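Penicillin-binding protein 2 (Pbp2) (Helicobacter pylori, PDB 5LP5) probably cross-links peptidoglycan as a penicillin-binding transpeptidase in cell-wall synthesis, and forms a complex with the shape-determining protein MreC. Local coordinates at residues A267-Y273 and N296-F302; L319-E323 and N474-K480; H542-T546 and G568-G572; T52-I56 and L148-Y152. One frame throughout, in Å; residues are numbered along the deposited sequence.

Overall arrangement
From the N terminus, contact 4 comes first, joining the loop before strand 56-57 to strand 144-152 in the N-terminal part and closing a loop of about 90 residues. The other three lie in the transpeptidase part. Contact 1 closes a short loop from edge strand 264-270 to the chain leading into helix 314-324; contact 2 brings that helix against the start of helix 475-493, a span of some 150 residues; contact 3 folds the chain after strand 556-562 back onto strand 542-549. All four are in series, with none nested or crossed. Contacts 1 and 3 reach the same sheet, whereas the centres of contacts 2 and 4 are about 50 Å apart.

Contact 1 of 4, residues A267-Y273 and N296-F302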
loop_
_atom_site.group_PDB
_atom_site.type_symbol
_atom_site.label_atom_id
_atom_site.label_comp_id
_atom_site.label_asym_id
_atom_site.label_seq_id
_atom_site.Cartn_x
_atom_site.Cartn_y
_atom_site.Cartn_z
ATOM N N ALA A 267 12.055 19.382 -9.315
ATOM C CA ALA A 267 13.410 18.931 -8.988
ATOM C C ALA A 267 13.707 17.690 -9.843
ATOM O O ALA A 267 13.430 16.537 -9.458
ATOM C CB ALA A 267 13.540 18.621 -7.515
ATOM N N GLY A 268 14.245 17.936 -11.026
ATOM C CA GLY A 268 14.606 16.859 -11.911
ATOM C C GLY A 268 16.086 16.586 -11.904
ATOM O O GLY A 268 16.881 17.511 -11.852
ATOM N N SER A 269 16.450 15.310 -11.958
ATOM C CA SER A 269 17.841 14.908 -12.148
ATOM C C SER A 269 17.900 13.846 -13.219
ATOM O O SER A 269 17.234 12.831 -13.104
ATOM C CB SER A 269 18.458 14.366 -10.848
ATOM O OG SER A 269 19.695 13.695 -11.115
ATOM N N TYR A 270 18.723 14.066 -14.241
ATOM C CA TYR A 270 18.611 13.276 -15.473
ATOM C C TYR A 270 19.905 12.624 -15.902
ATOM O O TYR A 270 20.914 13.306 -16.122
ATOM C CB TYR A 270 18.056 14.140 -16.600
ATOM C CG TYR A 270 16.753 14.753 -16.189
ATOM C CD1 TYR A 270 15.561 14.046 -16.324
ATOM C CD2 TYR A 270 16.707 16.019 -15.598
ATOM C CE1 TYR A 270 14.349 14.603 -15.912
ATOM C CE2 TYR A 270 15.506 16.577 -15.180
ATOM C CZ TYR A 270 14.336 15.859 -15.342
ATOM O OH TYR A 270 13.141 16.383 -14.966
ATOM N N PRO A 271 19.875 11.292 -16.043
ATOM C CA PRO A 271 18.704 10.428 -15.983
ATOM C C PRO A 271 18.069 10.209 -14.626
ATOM O O PRO A 271 18.775 10.061 -13.641
ATOM C CB PRO A 271 19.244 9.062 -16.455
ATOM C CG PRO A 271 20.605 9.291 -16.979
ATOM C CD PRO A 271 21.102 10.537 -16.346
ATOM N N GLU A 272 16.737 10.182 -14.585
ATOM C CA GLU A 272 15.985 9.595 -13.469
ATOM C C GLU A 272 16.016 8.052 -13.638
ATOM O O GLU A 272 16.502 7.554 -14.653
ATOM C CB GLU A 272 14.524 10.107 -13.463
ATOM C CG GLU A 272 14.319 11.622 -13.402
ATOM C CD GLU A 272 14.296 12.184 -11.991
ATOM O OE1 GLU A 272 14.606 11.426 -11.052
ATOM O OE2 GLU A 272 13.978 13.386 -11.814
ATOM N N TYR A 273 15.499 7.308 -12.653
ATOM C CA TYR A 273 15.363 5.842 -12.749
ATOM C C TYR A 273 14.030 5.386 -12.161
ATOM O O TYR A 273 13.399 6.126 -11.424
ATOM C CB TYR A 273 16.529 5.121 -12.054
ATOM C CG TYR A 273 16.632 5.349 -10.558
ATOM C CD1 TYR A 273 16.121 4.427 -9.652
ATOM C CD2 TYR A 273 17.240 6.488 -10.048
ATOM C CE1 TYR A 273 16.203 4.638 -8.273
ATOM C CE2 TYR A 273 17.323 6.707 -8.677
ATOM C CZ TYR A 273 16.804 5.777 -7.793
ATOM O OH TYR A 273 16.873 6.015 -6.444
ATOM N N ASN A 296 25.121 7.501 -15.470
ATOM C CA ASN A 296 25.052 7.504 -14.007
ATOM C C ASN A 296 23.655 7.912 -13.483
ATOM O O ASN A 296 23.455 9.024 -13.001
ATOM C CB ASN A 296 26.160 8.424 -13.482
ATOM C CG ASN A 296 26.412 8.263 -12.011
ATOM O OD1 ASN A 296 25.877 7.364 -11.356
ATOM N ND2 ASN A 296 27.232 9.146 -11.475
ATOM N N PRO A 297 22.677 7.003 -13.597
ATOM C CA PRO A 297 21.291 7.262 -13.216
ATOM C C PRO A 297 21.082 7.423 -11.715
ATOM O O PRO A 297 20.144 8.116 -11.296
ATOM C CB PRO A 297 20.545 6.011 -13.694
ATOM C CG PRO A 297 21.440 5.369 -14.676
ATOM C CD PRO A 297 22.819 5.660 -14.171
ATOM N N LEU A 298 21.934 6.788 -10.916
ATOM C CA LEU A 298 21.753 6.825 -9.478
ATOM C C LEU A 298 22.181 8.152 -8.890
ATOM O O LEU A 298 21.974 8.392 -7.710
ATOM C CB LEU A 298 22.539 5.717 -8.815
ATOM C CG LEU A 298 22.055 4.319 -9.158
ATOM C CD1 LEU A 298 23.020 3.335 -8.516
ATOM C CD2 LEU A 298 20.616 4.051 -8.712
ATOM N N LEU A 299 22.772 9.014 -9.713
ATOM C CA LEU A 299 23.265 10.290 -9.238
ATOM C C LEU A 299 22.138 11.308 -9.138
ATOM O O LEU A 299 21.416 11.565 -10.116
ATOM C CB LEU A 299 24.368 10.817 -10.150
ATOM C CG LEU A 299 25.062 12.108 -9.682
ATOM C CD1 LEU A 299 25.872 11.885 -8.421
ATOM C CD2 LEU A 299 25.946 12.710 -10.766
ATOM N N ASN A 300 21.995 11.853 -7.932
ATOM C CA ASN A 300 21.184 13.015 -7.681
ATOM C C ASN A 300 22.020 14.238 -8.055
ATOM O O ASN A 300 22.980 14.587 -7.386
ATOM C CB ASN A 300 20.767 13.060 -6.206
ATOM C CG ASN A 300 19.853 14.231 -5.883
ATOM O OD1 ASN A 300 20.049 15.344 -6.366
ATOM N ND2 ASN A 300 18.845 13.974 -5.061
ATOM N N ARG A 301 21.637 14.892 -9.137
ATOM C CA ARG A 301 22.414 15.985 -9.668
ATOM C C ARG A 301 22.040 17.376 -9.135
ATOM O O ARG A 301 22.802 18.313 -9.345
ATOM C CB ARG A 301 22.286 15.971 -11.179
ATOM C CG ARG A 301 22.999 14.794 -11.819
ATOM C CD ARG A 301 22.880 14.854 -13.333
ATOM N NE ARG A 301 23.759 13.895 -13.994
ATOM C CZ ARG A 301 23.536 12.584 -14.047
ATOM N NH1 ARG A 301 22.455 12.025 -13.462
ATOM N NH2 ARG A 301 24.406 11.813 -14.682
ATOM N N PHE A 302 20.891 17.534 -8.467
ATOM C CA PHE A 302 20.555 18.843 -7.893
ATOM C C PHE A 302 21.091 19.048 -6.456
ATOM O O PHE A 302 21.258 20.189 -6.013
ATOM C CB PHE A 302 19.038 19.167 -7.996
ATOM C CG PHE A 302 18.121 18.181 -7.304
ATOM C CD1 PHE A 302 17.932 18.220 -5.925
ATOM C CD2 PHE A 302 17.419 17.227 -8.040
ATOM C CE1 PHE A 302 17.098 17.303 -5.288
ATOM C CE2 PHE A 302 16.580 16.320 -7.401
ATOM C CZ PHE A 302 16.419 16.362 -6.023
#
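The Phe302 ring is sandwiched: Ala267 CB sits over one face in a CH-pi contact, 4.0 Å from the ring centroid, Asn300 OD1, hydrogen-bonded to Ala303 N, lies over the other, and Gly268 O comes to the edge at CD2. The Arg301 guanidinium has Tyr270 O above one face and Leu299 CD2 on the opposite one, with Ser269 OG at its edge. Leu298 CD2 stands nearly over the centre of the Tyr273 ring, 4.2 Å from its centroid.

Ser269 makes the polar join. Its OG, swung opposite the backbone N (chi1 166°), gives its hydrogen to Leu299 O at 2.9 Å on a lone pair in the carbonyl plane, and takes one from Arg301 N at 3.0 Å. Past the end of edge strand 264-270, Pro271, after a cis peptide bond, brings its CB to 4.3 Å from Pro297 CB. Arg301 NH1 turns back to Asn296 O at 3.2 Å, while NH2 reaches Tyr295 O.

One hydroxyl, donor and acceptor at once, thus ties an irregular loop to the edge of the sheet in a buried setting, and the arginine's charge is probably offset by the salt bridge from NE to Glu563.

Contact 2 of 4, residues L319-E323 and N474-K480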
loop_
_atom_site.group_PDB
_atom_site.type_symbol
_atom_site.label_atom_id
_atom_site.label_comp_id
_atom_site.label_asym_id
_atom_site.label_seq_id
_atom_site.Cartn_x
_atom_site.Cartn_y
_atom_site.Cartn_z
ATOM N N LEU A 319 28.595 42.305 -6.384
ATOM C CA LEU A 319 28.091 42.805 -5.109
ATOM C C LEU A 319 29.224 42.998 -4.096
ATOM O O LEU A 319 29.188 43.925 -3.283
ATOM C CB LEU A 319 26.998 41.887 -4.550
ATOM C CG LEU A 319 26.451 42.278 -3.170
ATOM C CD1 LEU A 319 25.744 43.619 -3.216
ATOM C CD2 LEU A 319 25.533 41.203 -2.610
ATOM N N SER A 320 30.223 42.127 -4.150
ATOM C CA SER A 320 31.393 42.259 -3.293
ATOM C C SER A 320 32.245 43.475 -3.677
ATOM O O SER A 320 32.743 44.185 -2.803
ATOM C CB SER A 320 32.255 40.999 -3.371
ATOM O OG SER A 320 33.199 40.963 -2.304
ATOM N N PHE A 321 32.427 43.706 -4.977
ATOM C CA PHE A 321 33.184 44.868 -5.445
ATOM C C PHE A 321 32.606 46.144 -4.863
ATOM O O PHE A 321 33.309 46.937 -4.220
ATOM C CB PHE A 321 33.139 45.003 -6.973
ATOM C CG PHE A 321 33.867 43.925 -7.718
ATOM C CD1 PHE A 321 34.849 43.152 -7.108
ATOM C CD2 PHE A 321 33.598 43.718 -9.061
ATOM C CE1 PHE A 321 35.521 42.183 -7.826
ATOM C CE2 PHE A 321 34.271 42.751 -9.783
ATOM C CZ PHE A 321 35.233 41.983 -9.167
ATOM N N LEU A 322 31.312 46.334 -5.107
ATOM C CA LEU A 322 30.612 47.545 -4.702
ATOM C C LEU A 322 30.680 47.745 -3.207
ATOM O O LEU A 322 30.633 48.873 -2.719
ATOM C CB LEU A 322 29.147 47.465 -5.111
ATOM C CG LEU A 322 28.836 47.380 -6.595
ATOM C CD1 LEU A 322 27.380 46.969 -6.784
ATOM C CD2 LEU A 322 29.121 48.713 -7.252
ATOM N N GLU A 323 30.766 46.641 -2.480
ATOM C CA GLU A 323 30.747 46.675 -1.035
ATOM C C GLU A 323 32.123 47.029 -0.455
ATOM O O GLU A 323 32.223 47.782 0.523
ATOM C CB GLU A 323 30.272 45.317 -0.543
ATOM C CG GLU A 323 30.147 45.154 0.954
ATOM C CD GLU A 323 29.523 43.825 1.310
ATOM O OE1 GLU A 323 29.313 42.992 0.396
ATOM O OE2 GLU A 323 29.258 43.623 2.506
ATOM N N ASN A 474 22.994 42.930 4.732
ATOM C CA ASN A 474 22.949 44.234 5.399
ATOM C C ASN A 474 22.133 45.218 4.548
ATOM O O ASN A 474 21.676 44.878 3.438
ATOM C CB ASN A 474 24.364 44.765 5.614
ATOM C CG ASN A 474 25.121 44.954 4.310
ATOM O OD1 ASN A 474 24.549 45.278 3.272
ATOM N ND2 ASN A 474 26.411 44.730 4.356
ATOM N N SER A 475 21.968 46.432 5.072
ATOM C CA SER A 475 21.287 47.508 4.365
ATOM C C SER A 475 21.884 47.758 2.983
ATOM O O SER A 475 21.189 47.671 1.954
ATOM C CB SER A 475 21.377 48.796 5.185
ATOM O OG SER A 475 20.607 48.689 6.364
ATOM N N PHE A 476 23.176 48.070 2.974
ATOM C CA PHE A 476 23.864 48.481 1.756
ATOM C C PHE A 476 23.678 47.450 0.644
ATOM O O PHE A 476 23.363 47.806 -0.498
ATOM C CB PHE A 476 25.360 48.694 2.038
ATOM C CG PHE A 476 26.167 48.995 0.807
ATOM C CD1 PHE A 476 26.291 50.290 0.334
ATOM C CD2 PHE A 476 26.779 47.976 0.110
ATOM C CE1 PHE A 476 27.027 50.559 -0.809
ATOM C CE2 PHE A 476 27.516 48.239 -1.030
ATOM C CZ PHE A 476 27.637 49.532 -1.496
ATOM N N GLN A 477 23.872 46.178 0.986
ATOM C CA GLN A 477 23.804 45.102 0.008
ATOM C C GLN A 477 22.423 44.991 -0.638
ATOM O O GLN A 477 22.328 44.823 -1.851
ATOM C CB GLN A 477 24.182 43.767 0.646
ATOM C CG GLN A 477 25.660 43.627 0.953
ATOM C CD GLN A 477 25.933 42.433 1.834
ATOM O OE1 GLN A 477 25.404 42.332 2.941
ATOM N NE2 GLN A 477 26.753 41.516 1.343
ATOM N N LYS A 478 21.367 45.092 0.170
ATOM C CA LYS A 478 20.001 45.000 -0.341
ATOM C C LYS A 478 19.695 46.071 -1.394
ATOM O O LYS A 478 19.109 45.769 -2.441
ATOM C CB LYS A 478 18.997 45.075 0.804
ATOM C CG LYS A 478 18.950 43.828 1.674
ATOM C CD LYS A 478 17.865 43.947 2.731
ATOM C CE LYS A 478 17.818 42.753 3.665
ATOM N NZ LYS A 478 16.667 42.908 4.598
ATOM N N LYS A 479 20.105 47.310 -1.127
ATOM C CA LYS A 479 19.924 48.395 -2.095
ATOM C C LYS A 479 20.576 48.085 -3.440
ATOM O O LYS A 479 19.982 48.301 -4.499
ATOM C CB LYS A 479 20.484 49.725 -1.574
ATOM C CG LYS A 479 20.614 50.770 -2.687
ATOM C CD LYS A 479 20.662 52.221 -2.227
ATOM C CE LYS A 479 20.108 53.130 -3.329
ATOM N NZ LYS A 479 20.049 54.565 -2.954
ATOM N N LYS A 480 21.797 47.574 -3.393
ATOM C CA LYS A 480 22.537 47.260 -4.608
ATOM C C LYS A 480 21.920 46.106 -5.400
ATOM O O LYS A 480 22.197 45.955 -6.589
ATOM C CB LYS A 480 23.994 46.958 -4.272
ATOM C CG LYS A 480 24.736 48.138 -3.672
ATOM C CD LYS A 480 24.770 49.343 -4.604
ATOM C CE LYS A 480 25.117 50.628 -3.866
ATOM N NZ LYS A 480 24.923 51.802 -4.754
#
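Gln477 turns the amide of a helix cap toward a carboxylate on the other helix: its NE2 lies 3.1 Å from Glu323 OE1, with the carboxylate and amide planes 55° apart. The glutamate arrives fully extended, CG opposite the backbone N (chi1 -179°), and Asn474 ND2 lies 3.6 Å from its other oxygen, OE2. NE2 of Gln477 is hydrogen-bonded to Glu389, with the Glu323 carboxylate close by.

The other end of that amide is engaged within its own helix. Asn474 N donates almost straight to Gln477 OE1 at 3.1 Å, and Asn474 OD1 faces Gln477 N in return: a capping box, which closes the N-terminal end of helix 475-493 and holds the glutamine flat group in place. An acidic side chain near a helix start may also be stabilised by the helix dipole. The partner, helix 314-324, starts at the lysine of a sequence that fits the SxxK motif of penicillin-binding proteins, though the contact lies toward its far end. The axes of the two short segments approach to 10.3 Å, their N-to-C directions 127° apart.

Beside the polar cluster Phe476 rests its ring end on the backbone, CZ 3.3 Å from Leu322 O and CE2 3.6 Å from Glu323 CA, while Lys480 CG lies over one of its faces. The lysine's aliphatic chain fills the next place: its CB is 3.9 Å from Leu319 CD1 and its CD 4.1 Å from Leu322 CD1, before NZ goes on to a salt bridge with Glu329.

Contact 3 of 4, residues H542-T546 and G568-G572; sequences HAWIT and GSKLG
Leu571 lays its CD1 branch against Ala543, 3.6 Å from CB, while its own CB meets Ile545 CG2 at 3.6 Å. The two alternate residues, Ala543 and Ile545, point to the same side of strand 542-549, and the leucine rests on both. This is the five-stranded antiparallel sheet of the penicillin-binding transpeptidase fold, with the strand between 556-562 and 511-517. The segment facing it is the short 3-10 turn that leads into the C-terminal helix 572-584, with Leu571 at the N-cap position.

The side chains of Ile545 and Leu571 run antiparallel alongside one another. The isoleucine sends CG1 opposite the backbone N (chi1 -177°), which carries CD1 on to Gly572 CA at 4.1 Å. Leu571 also touches Val562 on the adjoining strand, extending the apolar seam. Trp544, whose side chain leaves from the other face of the strand, bonds through NE1 to Pro308 O.

The segments are joined across by apolar and van der Waals contacts; the turn keeps its own bond, Leu571 N to Gly568 O at 3.3 Å, and is held to the sheet by Gly568 N on Thr516 OG1. Gly568 CA itself lies against the strand backbone, 3.2 Å from Trp544 O.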
loop_
_atom_site.group_PDB
_atom_site.type_symbol
_atom_site.label_atom_id
_atom_site.label_comp_id
_atom_site.label_asym_id
_atom_site.label_seq_id
_atom_site.Cartn_x
_atom_site.Cartn_y
_atom_site.Cartn_z
ATOM N N HIS A 542 29.887 22.336 -19.728
ATOM C CA HIS A 542 28.531 22.277 -19.183
ATOM C C HIS A 542 27.857 23.648 -19.304
ATOM O O HIS A 542 28.534 24.679 -19.441
ATOM C CB HIS A 542 28.518 21.874 -17.705
ATOM C CG HIS A 542 29.233 20.599 -17.406
ATOM N ND1 HIS A 542 28.999 19.432 -18.096
ATOM C CD2 HIS A 542 30.161 20.304 -16.468
ATOM C CE1 HIS A 542 29.770 18.475 -17.608
ATOM N NE2 HIS A 542 30.490 18.980 -16.623
ATOM N N ALA A 543 26.526 23.648 -19.227
ATOM C CA ALA A 543 25.742 24.851 -19.490
ATOM C C ALA A 543 24.827 25.207 -18.328
ATOM O O ALA A 543 24.074 24.363 -17.859
ATOM C CB ALA A 543 24.912 24.661 -20.751
ATOM N N TRP A 544 24.880 26.463 -17.893
ATOM C CA TRP A 544 24.023 26.959 -16.828
ATOM C C TRP A 544 23.080 28.029 -17.362
ATOM O O TRP A 544 23.382 28.711 -18.350
ATOM C CB TRP A 544 24.843 27.608 -15.709
ATOM C CG TRP A 544 25.494 26.686 -14.729
ATOM C CD1 TRP A 544 26.782 26.231 -14.761
ATOM C CD2 TRP A 544 24.908 26.136 -13.550
ATOM N NE1 TRP A 544 27.028 25.428 -13.685
ATOM C CE2 TRP A 544 25.897 25.350 -12.922
ATOM C CE3 TRP A 544 23.642 26.217 -12.967
ATOM C CZ2 TRP A 544 25.656 24.650 -11.747
ATOM C CZ3 TRP A 544 23.411 25.536 -11.794
ATOM C CH2 TRP A 544 24.405 24.763 -11.198
ATOM N N ILE A 545 21.947 28.172 -16.677
ATOM C CA ILE A 545 21.076 29.334 -16.788
ATOM C C ILE A 545 20.195 29.344 -15.549
ATOM O O ILE A 545 19.581 28.341 -15.203
ATOM C CB ILE A 545 20.216 29.309 -18.069
ATOM C CG1 ILE A 545 19.360 30.581 -18.188
ATOM C CG2 ILE A 545 19.363 28.044 -18.126
ATOM C CD1 ILE A 545 18.913 30.892 -19.600
ATOM N N THR A 546 20.181 30.470 -14.852
ATOM C CA THR A 546 19.322 30.641 -13.694
ATOM C C THR A 546 18.553 31.919 -13.941
ATOM O O THR A 546 18.932 32.711 -14.760
ATOM C CB THR A 546 20.132 30.672 -12.390
ATOM O OG1 THR A 546 19.262 30.512 -11.269
ATOM C CG2 THR A 546 20.902 31.967 -12.258
ATOM N N GLY A 568 25.779 28.386 -22.119
ATOM C CA GLY A 568 24.649 28.762 -21.258
ATOM C C GLY A 568 23.473 29.386 -21.970
ATOM O O GLY A 568 22.335 29.171 -21.582
ATOM N N SER A 569 23.763 30.149 -23.017
ATOM C CA SER A 569 22.748 30.804 -23.826
ATOM C C SER A 569 21.883 29.792 -24.575
ATOM O O SER A 569 20.701 30.020 -24.790
ATOM C CB SER A 569 23.425 31.745 -24.820
ATOM O OG SER A 569 22.482 32.520 -25.537
ATOM N N LYS A 570 22.477 28.657 -24.928
ATOM C CA LYS A 570 21.799 27.560 -25.625
ATOM C C LYS A 570 20.629 26.959 -24.818
ATOM O O LYS A 570 19.896 26.127 -25.323
ATOM C CB LYS A 570 22.857 26.482 -25.927
ATOM C CG LYS A 570 22.721 25.699 -27.228
ATOM C CD LYS A 570 24.095 25.419 -27.866
ATOM C CE LYS A 570 24.381 23.938 -28.140
ATOM N NZ LYS A 570 23.313 23.248 -28.916
ATOM N N LEU A 571 20.465 27.388 -23.574
ATOM C CA LEU A 571 19.435 26.859 -22.691
ATOM C C LEU A 571 18.241 27.789 -22.485
ATOM O O LEU A 571 17.362 27.506 -21.658
ATOM C CB LEU A 571 20.040 26.576 -21.320
ATOM C CG LEU A 571 21.148 25.543 -21.249
ATOM C CD1 LEU A 571 21.478 25.321 -19.774
ATOM C CD2 LEU A 571 20.703 24.247 -21.921
ATOM N N GLY A 572 18.212 28.902 -23.208
ATOM C CA GLY A 572 17.080 29.817 -23.144
ATOM C C GLY A 572 15.786 29.209 -23.655
ATOM O O GLY A 572 14.717 29.585 -23.201
#

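Contact 4 of 4, residues T52-I56 and L148-Y152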
loop_
_atom_site.group_PDB
_atom_site.type_symbol
_atom_site.label_atom_id
_atom_site.label_comp_id
_atom_site.label_asym_id
_atom_site.label_seq_id
_atom_site.Cartn_x
_atom_site.Cartn_y
_atom_site.Cartn_z
ATOM N N THR A 52 -0.226 0.869 8.044
ATOM C CA THR A 52 0.185 0.802 6.641
ATOM C C THR A 52 1.054 2.008 6.360
ATOM O O THR A 52 0.767 3.102 6.842
ATOM C CB THR A 52 -1.055 0.763 5.695
ATOM O OG1 THR A 52 -0.664 0.357 4.373
ATOM C CG2 THR A 52 -1.768 2.121 5.626
ATOM N N ARG A 53 2.130 1.816 5.606
ATOM C CA ARG A 53 3.066 2.927 5.356
ATOM C C ARG A 53 2.397 4.063 4.630
ATOM O O ARG A 53 1.690 3.836 3.658
ATOM C CB ARG A 53 4.303 2.488 4.581
ATOM C CG ARG A 53 5.324 3.602 4.414
ATOM C CD ARG A 53 6.601 3.110 3.736
ATOM N NE ARG A 53 7.507 4.226 3.460
ATOM C CZ ARG A 53 8.535 4.582 4.226
ATOM N NH1 ARG A 53 8.846 3.893 5.322
ATOM N NH2 ARG A 53 9.266 5.627 3.873
ATOM N N GLY A 54 2.635 5.282 5.115
ATOM C CA GLY A 54 1.923 6.485 4.647
ATOM C C GLY A 54 2.099 6.815 3.172
ATOM O O GLY A 54 3.141 6.537 2.577
ATOM N N ASN A 55 1.068 7.420 2.586
ATOM C CA ASN A 55 1.105 7.824 1.181
ATOM C C ASN A 55 1.891 9.107 1.006
ATOM O O ASN A 55 1.876 9.978 1.882
ATOM C CB ASN A 55 -0.297 8.079 0.642
ATOM C CG ASN A 55 -1.098 6.816 0.445
ATOM O OD1 ASN A 55 -0.558 5.720 0.336
ATOM N ND2 ASN A 55 -2.414 6.972 0.395
ATOM N N ILE A 56 2.551 9.228 -0.143
ATOM C CA ILE A 56 3.207 10.476 -0.513
ATOM C C ILE A 56 2.410 11.178 -1.611
ATOM O O ILE A 56 2.128 10.599 -2.673
ATOM C CB ILE A 56 4.685 10.276 -0.948
ATOM C CG1 ILE A 56 5.491 9.707 0.210
ATOM C CG2 ILE A 56 5.322 11.600 -1.370
ATOM C CD1 ILE A 56 6.910 9.304 -0.144
ATOM N N LEU A 148 -0.498 -8.824 2.212
ATOM C CA LEU A 148 0.746 -8.081 2.431
ATOM C C LEU A 148 0.708 -6.765 1.660
ATOM O O LEU A 148 -0.020 -6.627 0.687
ATOM C CB LEU A 148 1.949 -8.872 1.904
ATOM C CG LEU A 148 2.181 -10.298 2.370
ATOM C CD1 LEU A 148 3.250 -10.944 1.495
ATOM C CD2 LEU A 148 2.580 -10.325 3.835
ATOM N N ASP A 149 1.536 -5.815 2.077
ATOM C CA ASP A 149 1.730 -4.565 1.358
ATOM C C ASP A 149 3.004 -4.572 0.519
ATOM O O ASP A 149 4.033 -5.048 0.950
ATOM C CB ASP A 149 1.789 -3.385 2.338
ATOM C CG ASP A 149 0.441 -2.750 2.560
ATOM O OD1 ASP A 149 -0.434 -2.955 1.679
ATOM O OD2 ASP A 149 0.261 -2.049 3.597
ATOM N N LYS A 150 2.911 -4.021 -0.679
ATOM C CA LYS A 150 4.055 -3.799 -1.538
ATOM C C LYS A 150 4.025 -2.340 -1.952
ATOM O O LYS A 150 3.001 -1.860 -2.391
ATOM C CB LYS A 150 3.971 -4.713 -2.761
ATOM C CG LYS A 150 4.408 -4.099 -4.067
ATOM C CD LYS A 150 4.372 -5.147 -5.170
ATOM C CE LYS A 150 3.745 -4.600 -6.436
ATOM N NZ LYS A 150 4.064 -5.485 -7.569
ATOM N N ARG A 151 5.121 -1.618 -1.792
ATOM C CA ARG A 151 5.158 -0.209 -2.142
ATOM C C ARG A 151 4.961 -0.086 -3.642
ATOM O O ARG A 151 5.316 -0.986 -4.420
ATOM C CB ARG A 151 6.494 0.412 -1.720
ATOM C CG ARG A 151 6.512 1.940 -1.620
ATOM C CD ARG A 151 5.650 2.447 -0.462
ATOM N NE ARG A 151 5.967 3.827 -0.058
ATOM C CZ ARG A 151 5.172 4.599 0.686
ATOM N NH1 ARG A 151 4.014 4.135 1.138
ATOM N NH2 ARG A 151 5.527 5.842 0.990
ATOM N N TYR A 152 4.380 1.034 -4.048
ATOM C CA TYR A 152 4.073 1.281 -5.457
ATOM C C TYR A 152 4.182 2.762 -5.825
ATOM O O TYR A 152 3.574 3.618 -5.197
ATOM C CB TYR A 152 2.671 0.766 -5.781
ATOM C CG TYR A 152 2.286 0.921 -7.235
ATOM C CD1 TYR A 152 2.920 0.176 -8.237
ATOM C CD2 TYR A 152 1.303 1.817 -7.608
ATOM C CE1 TYR A 152 2.578 0.334 -9.571
ATOM C CE2 TYR A 152 0.939 1.969 -8.928
ATOM C CZ TYR A 152 1.575 1.235 -9.906
ATOM O OH TYR A 152 1.204 1.428 -11.214
#
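Arg151 grips Gly54 end-on through hydrogen bonds, with NH1 and NH2 each 2.9 Å from the one carbonyl oxygen, Gly54 O. That oxygen lies exactly in the guanidinium plane, but the two donors meet it differently: NH2 approaches nearly along the C=O axis and NH1 from above the carbonyl plane. A third hydrogen bond, at the other end of the contact, runs from Thr52 OG1 to Asp149 OD2 at 2.7 Å, on the syn side and 28° out of the carboxylate plane.

Charge is the second kind. Arg53 stands across Arg151 with the guanidinium planes at 89°, so the edge of one meets the face of the other, and Arg53 NE is 3.6 Å from Arg151 NH2. Glu192 bridges the pair, its OE1 in a salt bridge with Arg53 NH2 and its OE2 in another with Arg151 NE, which probably offsets the like charges. Asn67 completes the arrangement by accepting from Arg151 NH1 and donating to Arg53 O.

The contact belongs to the N-terminal, dimerisation-family part of the protein: strand 144-152 pairs antiparallel with strand 63-76, and the loop 52-55, linked to strand 144-152 through side chains, leads into strand 56-57, which joins the same mixed sheet. Thr52 and Asp149 also pack on Tyr220 and Thr221 of the neighbouring MreC chain.

Van der Waals contact is made by carbon against the guanidinium. The extended stem of Arg53 (chi1 -176°) passes across that of Arg151, with CG 3.6 Å from Arg151 NH1, and Ile56 CD1 comes to 3.9 Å from Arg151 NH2.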